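Local atomic coordinates of GGDEF and EAL domain-containing protein (Vibrio cholerae O1 str. 2010EL-1786, PDB entry 6PWK), a protein that binds the second messenger c-di-GMP in its EAL domain and, as a LapD-type receptor, probably controls large adhesins during biofilm formation. Residues I385-Q395 with F405-I413; I278-S288 with Y316-V324. One frame throughout, in Å; residues are numbered along the deposited sequence.

Overall arrangement
Both contacts belong to the EAL domain, a TIM-like barrel, and lie in series along the chain: both segments of contact 2 precede those of contact 1. Contact 2 (278-288 with 316-324) joins two helices of the barrel's outer layer, helix 281-292 and helix 314-326, which come before and after strand 301-305 in the chain. Contact 1 (385-395 with 405-413) pairs strand 386-389 with the short strand 408-409, which also borders strand 200-209 and so closes the curled sheet. Their centres are 28 Å apart and their nearest atoms about 12 Å, so they do not touch. Contact 1 grips one guanine of bound c-di-GMP, whereas contact 2 lies by the interface with the second subunit.

Contact 1: residues I385-Q395 with F405-I413; sequences ITTIASRVETQ and FIEVFQGFI. With C2E (9,9'-[(2R,3R,3aS,5S,7aR,9R,10R,10aS,12S,14aR)-3,5,10,12-tetrahydroxy-5,12-dioxidooctahydro-2H,7H-difuro[3,2-d:3',2'-j][1,3,7,9,2,8]tetraoxadiphosphacyclododecine-2,9-diyl]bis(2-amino-1,9-dihydro-6H-purin-6-one)), chain C.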
loop_
_atom_site.group_PDB
_atom_site.type_symbol
_atom_site.label_atom_id
_atom_site.label_comp_id
_atom_site.label_asym_id
_atom_site.label_seq_id
_atom_site.Cartn_x
_atom_site.Cartn_y
_atom_site.Cartn_z
ATOM N N ILE A 385 10.992 -24.054 21.673
ATOM C CA ILE A 385 10.064 -24.019 20.551
ATOM C C ILE A 385 10.109 -25.364 19.839
ATOM O O ILE A 385 11.189 -25.859 19.495
ATOM C CB ILE A 385 10.400 -22.868 19.588
ATOM C CG1 ILE A 385 10.229 -21.530 20.308
ATOM C CG2 ILE A 385 9.534 -22.934 18.341
ATOM C CD1 ILE A 385 10.671 -20.346 19.501
ATOM N N THR A 386 8.935 -25.950 19.621
ATOM C CA THR A 386 8.845 -27.246 18.964
ATOM C C THR A 386 9.233 -27.120 17.495
ATOM O O THR A 386 8.761 -26.223 16.792
ATOM C CB THR A 386 7.427 -27.801 19.091
ATOM O OG1 THR A 386 7.059 -27.871 20.473
ATOM C CG2 THR A 386 7.338 -29.186 18.476
ATOM N N THR A 387 10.099 -28.017 17.031
ATOM C CA THR A 387 10.485 -28.069 15.629
ATOM C C THR A 387 9.729 -29.188 14.927
ATOM O O THR A 387 9.577 -30.287 15.471
ATOM C CB THR A 387 11.990 -28.288 15.469
ATOM O OG1 THR A 387 12.349 -29.561 16.019
ATOM C CG2 THR A 387 12.764 -27.191 16.179
ATOM N N ILE A 388 9.257 -28.903 13.718
ATOM C CA ILE A 388 8.471 -29.846 12.933
ATOM C C ILE A 388 9.108 -29.967 11.556
ATOM O O ILE A 388 9.245 -28.967 10.842
ATOM C CB ILE A 388 7.002 -29.408 12.808
ATOM C CG1 ILE A 388 6.379 -29.212 14.194
ATOM C CG2 ILE A 388 6.212 -30.416 11.985
ATOM C CD1 ILE A 388 4.935 -28.760 14.160
ATOM N N ALA A 389 9.502 -31.184 11.187
ATOM C CA ALA A 389 9.958 -31.446 9.832
ATOM C C ALA A 389 8.760 -31.560 8.898
ATOM O O ALA A 389 7.694 -32.048 9.280
ATOM C CB ALA A 389 10.795 -32.723 9.776
ATOM N N SER A 390 8.945 -31.106 7.662
ATOM C CA SER A 390 7.839 -30.910 6.737
ATOM C C SER A 390 8.032 -31.733 5.473
ATOM O O SER A 390 9.141 -31.811 4.931
ATOM C CB SER A 390 7.692 -29.425 6.372
ATOM O OG SER A 390 6.635 -29.218 5.451
ATOM N N ARG A 391 6.936 -32.343 5.013
ATOM C CA ARG A 391 6.877 -33.037 3.725
ATOM C C ARG A 391 7.896 -34.177 3.648
ATOM O O ARG A 391 8.624 -34.330 2.667
ATOM C CB ARG A 391 7.045 -32.046 2.569
ATOM C CG ARG A 391 5.720 -31.413 2.156
ATOM C CD ARG A 391 5.787 -29.917 1.882
ATOM N NE ARG A 391 6.059 -29.614 0.480
ATOM C CZ ARG A 391 5.620 -28.527 -0.146
ATOM N NH1 ARG A 391 4.877 -27.640 0.503
ATOM N NH2 ARG A 391 5.913 -28.330 -1.423
ATOM N N VAL A 392 7.922 -34.993 4.699
ATOM C CA VAL A 392 8.811 -36.149 4.766
ATOM C C VAL A 392 8.168 -37.299 3.999
ATOM O O VAL A 392 7.061 -37.739 4.332
ATOM C CB VAL A 392 9.094 -36.544 6.221
ATOM C CG1 VAL A 392 10.239 -37.546 6.284
ATOM C CG2 VAL A 392 9.407 -35.312 7.056
ATOM N N GLU A 393 8.864 -37.790 2.974
ATOM C CA GLU A 393 8.354 -38.829 2.089
ATOM C C GLU A 393 8.984 -40.192 2.310
ATOM O O GLU A 393 8.297 -41.207 2.177
ATOM C CB GLU A 393 8.572 -38.439 0.621
ATOM C CG GLU A 393 7.904 -37.165 0.187
ATOM C CD GLU A 393 7.918 -36.992 -1.320
ATOM O OE1 GLU A 393 6.829 -36.877 -1.921
ATOM O OE2 GLU A 393 9.021 -36.989 -1.904
ATOM N N THR A 394 10.277 -40.253 2.617
ATOM C CA THR A 394 11.010 -41.508 2.632
ATOM C C THR A 394 11.627 -41.757 4.000
ATOM O O THR A 394 11.832 -40.835 4.795
ATOM C CB THR A 394 12.115 -41.521 1.567
ATOM O OG1 THR A 394 13.156 -40.613 1.948
ATOM C CG2 THR A 394 11.557 -41.105 0.213
ATOM N N GLN A 395 11.917 -43.034 4.264
ATOM C CA GLN A 395 12.645 -43.393 5.475
ATOM C C GLN A 395 14.054 -42.821 5.457
ATOM O O GLN A 395 14.613 -42.511 6.515
ATOM C CB GLN A 395 12.682 -44.915 5.634
ATOM C CG GLN A 395 13.287 -45.399 6.945
ATOM C CD GLN A 395 12.404 -45.110 8.145
ATOM O OE1 GLN A 395 11.206 -45.393 8.132
ATOM N NE2 GLN A 395 12.994 -44.541 9.191
ATOM N N PHE A 405 17.860 -33.824 15.764
ATOM C CA PHE A 405 16.942 -33.776 16.907
ATOM C C PHE A 405 15.669 -32.984 16.598
ATOM O O PHE A 405 15.312 -32.026 17.282
ATOM C CB PHE A 405 17.636 -33.235 18.164
ATOM C CG PHE A 405 18.556 -32.070 17.918
ATOM C CD1 PHE A 405 18.075 -30.769 17.922
ATOM C CD2 PHE A 405 19.911 -32.274 17.703
ATOM C CE1 PHE A 405 18.921 -29.701 17.699
ATOM C CE2 PHE A 405 20.762 -31.211 17.479
ATOM C CZ PHE A 405 20.267 -29.922 17.478
ATOM N N ILE A 406 14.968 -33.420 15.553
ATOM C CA ILE A 406 13.654 -32.869 15.234
ATOM C C ILE A 406 12.611 -33.587 16.080
ATOM O O ILE A 406 12.608 -34.820 16.166
ATOM C CB ILE A 406 13.352 -33.009 13.734
ATOM C CG1 ILE A 406 14.492 -32.415 12.905
ATOM C CG2 ILE A 406 12.033 -32.335 13.387
ATOM C CD1 ILE A 406 14.759 -30.954 13.194
ATOM N N GLU A 407 11.719 -32.817 16.707
ATOM C CA GLU A 407 10.793 -33.401 17.672
ATOM C C GLU A 407 9.648 -34.139 16.986
ATOM O O GLU A 407 9.398 -35.314 17.279
ATOM C CB GLU A 407 10.255 -32.314 18.609
ATOM C CG GLU A 407 11.250 -31.892 19.683
ATOM C CD GLU A 407 10.618 -31.047 20.774
ATOM O OE1 GLU A 407 9.972 -30.030 20.447
ATOM O OE2 GLU A 407 10.762 -31.410 21.962
ATOM N N VAL A 408 8.938 -33.472 16.076
ATOM C CA VAL A 408 7.781 -34.065 15.420
ATOM C C VAL A 408 7.971 -33.984 13.909
ATOM O O VAL A 408 8.695 -33.123 13.396
ATOM C CB VAL A 408 6.455 -33.390 15.862
ATOM C CG1 VAL A 408 6.702 -32.432 17.016
ATOM C CG2 VAL A 408 5.768 -32.679 14.715
ATOM N N PHE A 409 7.326 -34.910 13.196
ATOM C CA PHE A 409 7.485 -35.051 11.756
ATOM C C PHE A 409 6.122 -35.062 11.080
ATOM O O PHE A 409 5.115 -35.450 11.679
ATOM C CB PHE A 409 8.253 -36.335 11.406
ATOM C CG PHE A 409 9.563 -36.475 12.128
ATOM C CD1 PHE A 409 9.609 -36.980 13.418
ATOM C CD2 PHE A 409 10.748 -36.103 11.517
ATOM C CE1 PHE A 409 10.812 -37.106 14.086
ATOM C CE2 PHE A 409 11.954 -36.230 12.179
ATOM C CZ PHE A 409 11.985 -36.731 13.465
ATOM N N GLN A 410 6.104 -34.640 9.818
ATOM C CA GLN A 410 4.879 -34.562 9.035
ATOM C C GLN A 410 5.193 -34.921 7.591
ATOM O O GLN A 410 6.255 -34.564 7.074
ATOM C CB GLN A 410 4.256 -33.158 9.118
ATOM C CG GLN A 410 2.880 -33.036 8.480
ATOM C CD GLN A 410 2.298 -31.638 8.600
ATOM O OE1 GLN A 410 2.818 -30.797 9.334
ATOM N NE2 GLN A 410 1.215 -31.384 7.875
ATOM N N GLY A 411 4.280 -35.627 6.950
ATOM C CA GLY A 411 4.469 -36.008 5.564
ATOM C C GLY A 411 3.780 -37.323 5.263
ATOM O O GLY A 411 3.107 -37.913 6.104
ATOM N N PHE A 412 3.979 -37.777 4.022
ATOM C CA PHE A 412 3.309 -38.986 3.552
ATOM C C PHE A 412 3.867 -40.241 4.212
ATOM O O PHE A 412 3.149 -41.239 4.342
ATOM C CB PHE A 412 3.421 -39.089 2.030
ATOM C CG PHE A 412 2.666 -38.015 1.293
ATOM C CD1 PHE A 412 1.548 -37.422 1.857
ATOM C CD2 PHE A 412 3.076 -37.598 0.036
ATOM C CE1 PHE A 412 0.853 -36.435 1.182
ATOM C CE2 PHE A 412 2.384 -36.610 -0.643
ATOM C CZ PHE A 412 1.272 -36.029 -0.069
ATOM N N ILE A 413 5.132 -40.215 4.636
ATOM C CA ILE A 413 5.707 -41.389 5.284
ATOM C C ILE A 413 5.199 -41.555 6.711
ATOM O O ILE A 413 5.187 -42.679 7.230
ATOM C CB ILE A 413 7.245 -41.339 5.267
ATOM C CG1 ILE A 413 7.815 -42.743 5.484
ATOM C CG2 ILE A 413 7.771 -40.357 6.307
ATOM C CD1 ILE A 413 9.163 -42.767 6.153
HETATM P P1 C2E C . 2.202 -26.054 2.728
HETATM O O2P C2E C . 2.082 -25.292 4.020
HETATM O O1P C2E C . 3.664 -26.380 2.605
HETATM O "O5'" C2E C . 1.458 -27.510 2.810
HETATM C "C5'" C2E C . 2.191 -28.641 2.473
HETATM C "C4'" C2E C . 1.862 -28.960 0.989
HETATM O "O4'" C2E C . 2.593 -29.946 0.563
HETATM C "C3'" C2E C . 0.422 -29.485 0.845
HETATM O "O3'" C2E C . 0.121 -29.437 -0.465
HETATM C "C2'" C2E C . 0.618 -30.958 1.238
HETATM O "O2'" C2E C . -0.543 -31.770 0.777
HETATM C "C1'" C2E C . 1.636 -31.242 0.477
HETATM N N9 C2E C . 2.509 -32.346 0.783
HETATM C C8 C2E C . 2.129 -32.577 2.064
HETATM N N7 C2E C . 2.887 -33.610 2.515
HETATM C C5 C2E C . 3.710 -33.992 1.545
HETATM C C6 C2E C . 4.798 -35.073 1.425
HETATM O O6 C2E C . 5.054 -35.803 2.322
HETATM N N1 C2E C . 5.524 -35.217 0.200
HETATM C C2 C2E C . 5.265 -34.366 -0.932
HETATM N N2 C2E C . 5.976 -34.467 -2.204
HETATM N N3 C2E C . 4.235 -33.352 -0.783
HETATM C C4 C2E C . 3.472 -33.196 0.482
HETATM P P11 C2E C . -1.315 -28.662 -0.766
HETATM O O21 C2E C . -2.585 -29.322 -0.297
HETATM O O11 C2E C . -1.440 -28.580 -2.266
HETATM O O5A C2E C . -1.005 -27.153 -0.172
HETATM C C5A C2E C . -0.136 -26.424 -0.995
HETATM C C4A C2E C . 0.016 -25.053 -0.474
HETATM O O4A C2E C . -1.111 -24.407 -0.608
HETATM C C3A C2E C . 0.376 -25.083 1.172
HETATM O O3A C2E C . 1.863 -25.158 1.377
HETATM C C2A C2E C . -0.063 -24.034 1.627
HETATM O O2A C2E C . 0.982 -22.952 1.542
HETATM C C1A C2E C . -1.347 -23.679 0.696
HETATM N N91 C2E C . -2.458 -24.072 1.275
HETATM C C81 C2E C . -3.012 -25.293 1.324
HETATM N N71 C2E C . -4.147 -25.164 2.037
HETATM C C51 C2E C . -4.273 -23.893 2.410
HETATM C C61 C2E C . -5.337 -23.164 3.221
HETATM O O61 C2E C . -6.254 -23.781 3.631
HETATM N N11 C2E C . -5.229 -21.762 3.484
HETATM C C21 C2E C . -4.107 -21.022 2.979
HETATM N N21 C2E C . -4.001 -19.596 3.248
HETATM N N31 C2E C . -3.089 -21.733 2.203
HETATM C C41 C2E C . -3.211 -23.197 1.933
#
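Phe412 and Glu393 meet around one guanine of c-di-GMP, the Phe412 ring carrying the base on one face, with C2E C6 above it toward the rim, while Glu393 OE1 stands obliquely to the ring. Arg391 covers the other face of the base with its aliphatic part, CG lying 3.3 Å from C2E C5, so the purine is sandwiched. Bends at chi2 and chi3 (137° and 92°) then carry the Arg391 guanidinium on from the base past the ribose to the phosphate: the ribose oxygen O4' sits over one of its faces, and phosphate O1P lies in plane at its edge, 2.7 Å from NH1 in a weak, bent hydrogen bond. Tyr358 adds a cation-pi contact to the same group. The base's polar edge is read from both segments: C2E N2 donates to Glu393 OE1 (2.6 Å), N1 makes a weaker bond to that same oxygen, and the backbone N of Phe412 donates to C2E O6 (2.8 Å).

Behind this site runs the last beta-alpha-beta unit of the EAL barrel, strand 386-389, helix 395-402 and strand 408-409. The parallel pairing shows in Ala389 N to Val408 O, 3.0 Å, with Val408 N bonded weakly to Thr387 O. Past the strands the backbone pairing goes on, Val392 N bonding Gln410 O at 2.9 Å and Ile413 N bonding Val392 O. Gly411, with backbone angles suited to glycine, lets the chain pass close by Val392 O.

Side chains fill in around the backbone: Val408 CG2 lies against CG1 and CG2 of Ile388, and Ala389 CB touches both Ile406 CG2 and Phe409 CD2. The buried Gln410 amide points elsewhere, bonding Gln205, Lys355 and the magnesium ligand Glu218.

Contact 2: residues I278-S288 with Y316-V324; sequences ISQPSFIRWIS and YTALFCNAV
Tyr316 and Phe320 reach from helix 314-326 onto residues 278-288, joining two neighbouring helices of the layer that wraps the EAL domain's TIM-like barrel. The segments 281-288 and 316-324 run nearly parallel, 11° apart with axes 9.0 Å from each other, as expected for helices that each follow a strand of the barrel.

Two CH-pi contacts bring C-H groups over ring faces. Ser279 CA sits over the Tyr316 ring, 3.7 Å from its centroid and shifted toward the rim, with Ser279 O over a face as well; Ile284 CD1 comes to that ring's edge instead. Ile278 CG1 lies 4.2 Å from the centroid of the Phe320 ring, whose opposite face is taken by Val324 CG2 of its own helix.

The one aromatic pair is Phe283 with Phe320. Their rings meet rim to rim, almost parallel at 9° and 5.7 Å between centroids, neither over the other's face. With CG anti to the backbone N (chi1 177°), Phe320 extends its ring between the helices, where Ile287 CG1 approaches CE1 obliquely. Ile305 of strand 301-305 also touches this ring.

Aliphatic packing continues along the groove: Ile284 CD1 reaches Leu319 CB at 3.9 Å, and CG2 of Ile287 meets CG2 of Val324. The outward side faces the second subunit, where Arg285 forms a salt bridge with Glu348 of that subunit and Pro281 packs on its Tyr316.

Toward the later end, Ser288 OG turns back to bond its own helix at Ile284 O, 3.1 Å away and in the carbonyl plane, while Ala323 CB abuts the same OG.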
loop_
_atom_site.group_PDB
_atom_site.type_symbol
_atom_site.label_atom_id
_atom_site.label_comp_id
_atom_site.label_asym_id
_atom_site.label_seq_id
_atom_site.Cartn_x
_atom_site.Cartn_y
_atom_site.Cartn_z
ATOM N N ILE A 278 -2.661 -11.245 6.207
ATOM C CA ILE A 278 -2.135 -10.671 7.441
ATOM C C ILE A 278 -1.888 -9.173 7.292
ATOM O O ILE A 278 -2.022 -8.414 8.263
ATOM C CB ILE A 278 -0.867 -11.443 7.858
ATOM C CG1 ILE A 278 -1.260 -12.685 8.662
ATOM C CG2 ILE A 278 0.104 -10.564 8.637
ATOM C CD1 ILE A 278 -0.118 -13.627 8.931
ATOM N N SER A 279 -1.555 -8.716 6.088
ATOM C CA SER A 279 -1.383 -7.292 5.823
ATOM C C SER A 279 -2.708 -6.569 5.596
ATOM O O SER A 279 -2.699 -5.406 5.177
ATOM C CB SER A 279 -0.461 -7.092 4.617
ATOM O OG SER A 279 -0.921 -7.821 3.493
ATOM N N GLN A 280 -3.837 -7.229 5.864
ATOM C CA GLN A 280 -5.150 -6.613 5.747
ATOM C C GLN A 280 -5.670 -6.302 7.142
ATOM O O GLN A 280 -6.024 -7.234 7.881
ATOM C CB GLN A 280 -6.114 -7.542 5.010
ATOM C CG GLN A 280 -6.933 -6.871 3.915
ATOM C CD GLN A 280 -6.093 -6.453 2.722
ATOM O OE1 GLN A 280 -5.023 -7.008 2.474
ATOM N NE2 GLN A 280 -6.578 -5.467 1.976
ATOM N N PRO A 281 -5.734 -5.032 7.552
ATOM C CA PRO A 281 -6.168 -4.731 8.927
ATOM C C PRO A 281 -7.591 -5.168 9.233
ATOM O O PRO A 281 -7.903 -5.443 10.399
ATOM C CB PRO A 281 -6.010 -3.206 9.015
ATOM C CG PRO A 281 -6.062 -2.735 7.597
ATOM C CD PRO A 281 -5.398 -3.815 6.797
ATOM N N SER A 282 -8.465 -5.239 8.227
ATOM C CA SER A 282 -9.802 -5.780 8.457
ATOM C C SER A 282 -9.744 -7.247 8.852
ATOM O O SER A 282 -10.560 -7.710 9.660
ATOM C CB SER A 282 -10.663 -5.594 7.209
ATOM O OG SER A 282 -10.029 -6.146 6.070
ATOM N N PHE A 283 -8.784 -7.991 8.302
ATOM C CA PHE A 283 -8.608 -9.386 8.688
ATOM C C PHE A 283 -8.084 -9.509 10.114
ATOM O O PHE A 283 -8.430 -10.461 10.822
ATOM C CB PHE A 283 -7.666 -10.078 7.703
ATOM C CG PHE A 283 -7.414 -11.525 8.011
ATOM C CD1 PHE A 283 -8.408 -12.473 7.818
ATOM C CD2 PHE A 283 -6.179 -11.943 8.479
ATOM C CE1 PHE A 283 -8.175 -13.806 8.097
ATOM C CE2 PHE A 283 -5.942 -13.275 8.758
ATOM C CZ PHE A 283 -6.942 -14.206 8.567
ATOM N N ILE A 284 -7.255 -8.558 10.552
ATOM C CA ILE A 284 -6.743 -8.595 11.919
ATOM C C ILE A 284 -7.859 -8.301 12.915
ATOM O O ILE A 284 -7.917 -8.898 13.996
ATOM C CB ILE A 284 -5.561 -7.620 12.075
ATOM C CG1 ILE A 284 -4.472 -7.941 11.049
ATOM C CG2 ILE A 284 -4.990 -7.683 13.487
ATOM C CD1 ILE A 284 -3.226 -7.093 11.190
ATOM N N ARG A 285 -8.760 -7.376 12.572
ATOM C CA ARG A 285 -9.939 -7.160 13.405
ATOM C C ARG A 285 -10.871 -8.363 13.359
ATOM O O ARG A 285 -11.453 -8.746 14.381
ATOM C CB ARG A 285 -10.689 -5.906 12.954
ATOM C CG ARG A 285 -10.012 -4.592 13.278
ATOM C CD ARG A 285 -10.916 -3.436 12.881
ATOM N NE ARG A 285 -12.123 -3.377 13.704
ATOM C CZ ARG A 285 -13.219 -2.699 13.377
ATOM N NH1 ARG A 285 -13.270 -2.026 12.235
ATOM N NH2 ARG A 285 -14.269 -2.699 14.187
ATOM N N TRP A 286 -11.025 -8.963 12.176
ATOM C CA TRP A 286 -11.925 -10.102 12.017
ATOM C C TRP A 286 -11.512 -11.266 12.906
ATOM O O TRP A 286 -12.364 -11.923 13.518
ATOM C CB TRP A 286 -11.953 -10.527 10.547
ATOM C CG TRP A 286 -12.916 -11.629 10.228
ATOM C CD1 TRP A 286 -14.197 -11.492 9.779
ATOM C CD2 TRP A 286 -12.669 -13.038 10.313
ATOM N NE1 TRP A 286 -14.766 -12.728 9.585
ATOM C CE2 TRP A 286 -13.848 -13.694 9.904
ATOM C CE3 TRP A 286 -11.567 -13.809 10.696
ATOM C CZ2 TRP A 286 -13.957 -15.082 9.871
ATOM C CZ3 TRP A 286 -11.677 -15.188 10.662
ATOM C CH2 TRP A 286 -12.864 -15.809 10.253
ATOM N N ILE A 287 -10.207 -11.536 12.996
ATOM C CA ILE A 287 -9.728 -12.649 13.812
ATOM C C ILE A 287 -10.094 -12.438 15.275
ATOM O O ILE A 287 -10.554 -13.366 15.953
ATOM C CB ILE A 287 -8.211 -12.834 13.620
ATOM C CG1 ILE A 287 -7.940 -13.749 12.425
ATOM C CG2 ILE A 287 -7.564 -13.400 14.875
ATOM C CD1 ILE A 287 -8.399 -15.177 12.641
ATOM N N SER A 288 -9.918 -11.214 15.780
ATOM C CA SER A 288 -10.252 -10.937 17.173
ATOM C C SER A 288 -11.744 -11.102 17.429
ATOM O O SER A 288 -12.148 -11.628 18.472
ATOM C CB SER A 288 -9.806 -9.524 17.548
ATOM O OG SER A 288 -8.545 -9.221 16.981
ATOM N N TYR A 316 2.524 -5.906 10.769
ATOM C CA TYR A 316 1.251 -6.574 10.512
ATOM C C TYR A 316 1.199 -7.928 11.206
ATOM O O TYR A 316 0.177 -8.294 11.797
ATOM C CB TYR A 316 1.035 -6.754 9.009
ATOM C CG TYR A 316 0.590 -5.517 8.262
ATOM C CD1 TYR A 316 -0.670 -4.968 8.471
ATOM C CD2 TYR A 316 1.415 -4.922 7.318
ATOM C CE1 TYR A 316 -1.082 -3.845 7.776
ATOM C CE2 TYR A 316 1.011 -3.804 6.620
ATOM C CZ TYR A 316 -0.237 -3.269 6.852
ATOM O OH TYR A 316 -0.635 -2.153 6.154
ATOM N N THR A 317 2.299 -8.682 11.143
ATOM C CA THR A 317 2.323 -10.016 11.733
ATOM C C THR A 317 2.192 -9.954 13.250
ATOM O O THR A 317 1.468 -10.758 13.850
ATOM C CB THR A 317 3.611 -10.739 11.334
ATOM O OG1 THR A 317 3.809 -10.617 9.920
ATOM C CG2 THR A 317 3.534 -12.212 11.700
ATOM N N ALA A 318 2.882 -9.006 13.889
ATOM C CA ALA A 318 2.789 -8.885 15.340
ATOM C C ALA A 318 1.388 -8.477 15.773
ATOM O O ALA A 318 0.903 -8.922 16.819
ATOM C CB ALA A 318 3.824 -7.885 15.854
ATOM N N LEU A 319 0.720 -7.630 14.985
ATOM C CA LEU A 319 -0.667 -7.293 15.289
ATOM C C LEU A 319 -1.564 -8.515 15.160
ATOM O O LEU A 319 -2.477 -8.715 15.968
ATOM C CB LEU A 319 -1.153 -6.168 14.373
ATOM C CG LEU A 319 -0.459 -4.814 14.527
ATOM C CD1 LEU A 319 -1.082 -3.783 13.599
ATOM C CD2 LEU A 319 -0.501 -4.343 15.974
ATOM N N PHE A 320 -1.317 -9.350 14.148
ATOM C CA PHE A 320 -2.091 -10.578 13.999
ATOM C C PHE A 320 -1.776 -11.564 15.115
ATOM O O PHE A 320 -2.685 -12.188 15.675
ATOM C CB PHE A 320 -1.818 -11.203 12.631
ATOM C CG PHE A 320 -2.525 -12.508 12.410
ATOM C CD1 PHE A 320 -3.855 -12.533 12.029
ATOM C CD2 PHE A 320 -1.860 -13.712 12.579
ATOM C CE1 PHE A 320 -4.511 -13.733 11.826
ATOM C CE2 PHE A 320 -2.509 -14.915 12.376
ATOM C CZ PHE A 320 -3.837 -14.925 11.998
ATOM N N CYS A 321 -0.493 -11.713 15.457
ATOM C CA CYS A 321 -0.108 -12.656 16.501
ATOM C C CYS A 321 -0.674 -12.249 17.855
ATOM O O CYS A 321 -1.079 -13.108 18.648
ATOM C CB CYS A 321 1.415 -12.773 16.568
ATOM S SG CYS A 321 2.157 -13.634 15.162
ATOM N N ASN A 322 -0.705 -10.946 18.143
ATOM C CA ASN A 322 -1.285 -10.483 19.400
ATOM C C ASN A 322 -2.773 -10.803 19.466
ATOM O O ASN A 322 -3.266 -11.304 20.482
ATOM C CB ASN A 322 -1.048 -8.982 19.570
ATOM C CG ASN A 322 0.404 -8.648 19.849
ATOM O OD1 ASN A 322 1.177 -9.502 20.280
ATOM N ND2 ASN A 322 0.780 -7.397 19.611
ATOM N N ALA A 323 -3.502 -10.524 18.383
ATOM C CA ALA A 323 -4.928 -10.832 18.347
ATOM C C ALA A 323 -5.174 -12.324 18.521
ATOM O O ALA A 323 -6.134 -12.732 19.187
ATOM C CB ALA A 323 -5.536 -10.342 17.033
ATOM N N VAL A 324 -4.311 -13.154 17.936
ATOM C CA VAL A 324 -4.489 -14.601 18.020
ATOM C C VAL A 324 -4.248 -15.089 19.444
ATOM O O VAL A 324 -5.048 -15.853 19.999
ATOM C CB VAL A 324 -3.569 -15.304 17.006
ATOM C CG1 VAL A 324 -3.341 -16.753 17.401
ATOM C CG2 VAL A 324 -4.167 -15.218 15.610
#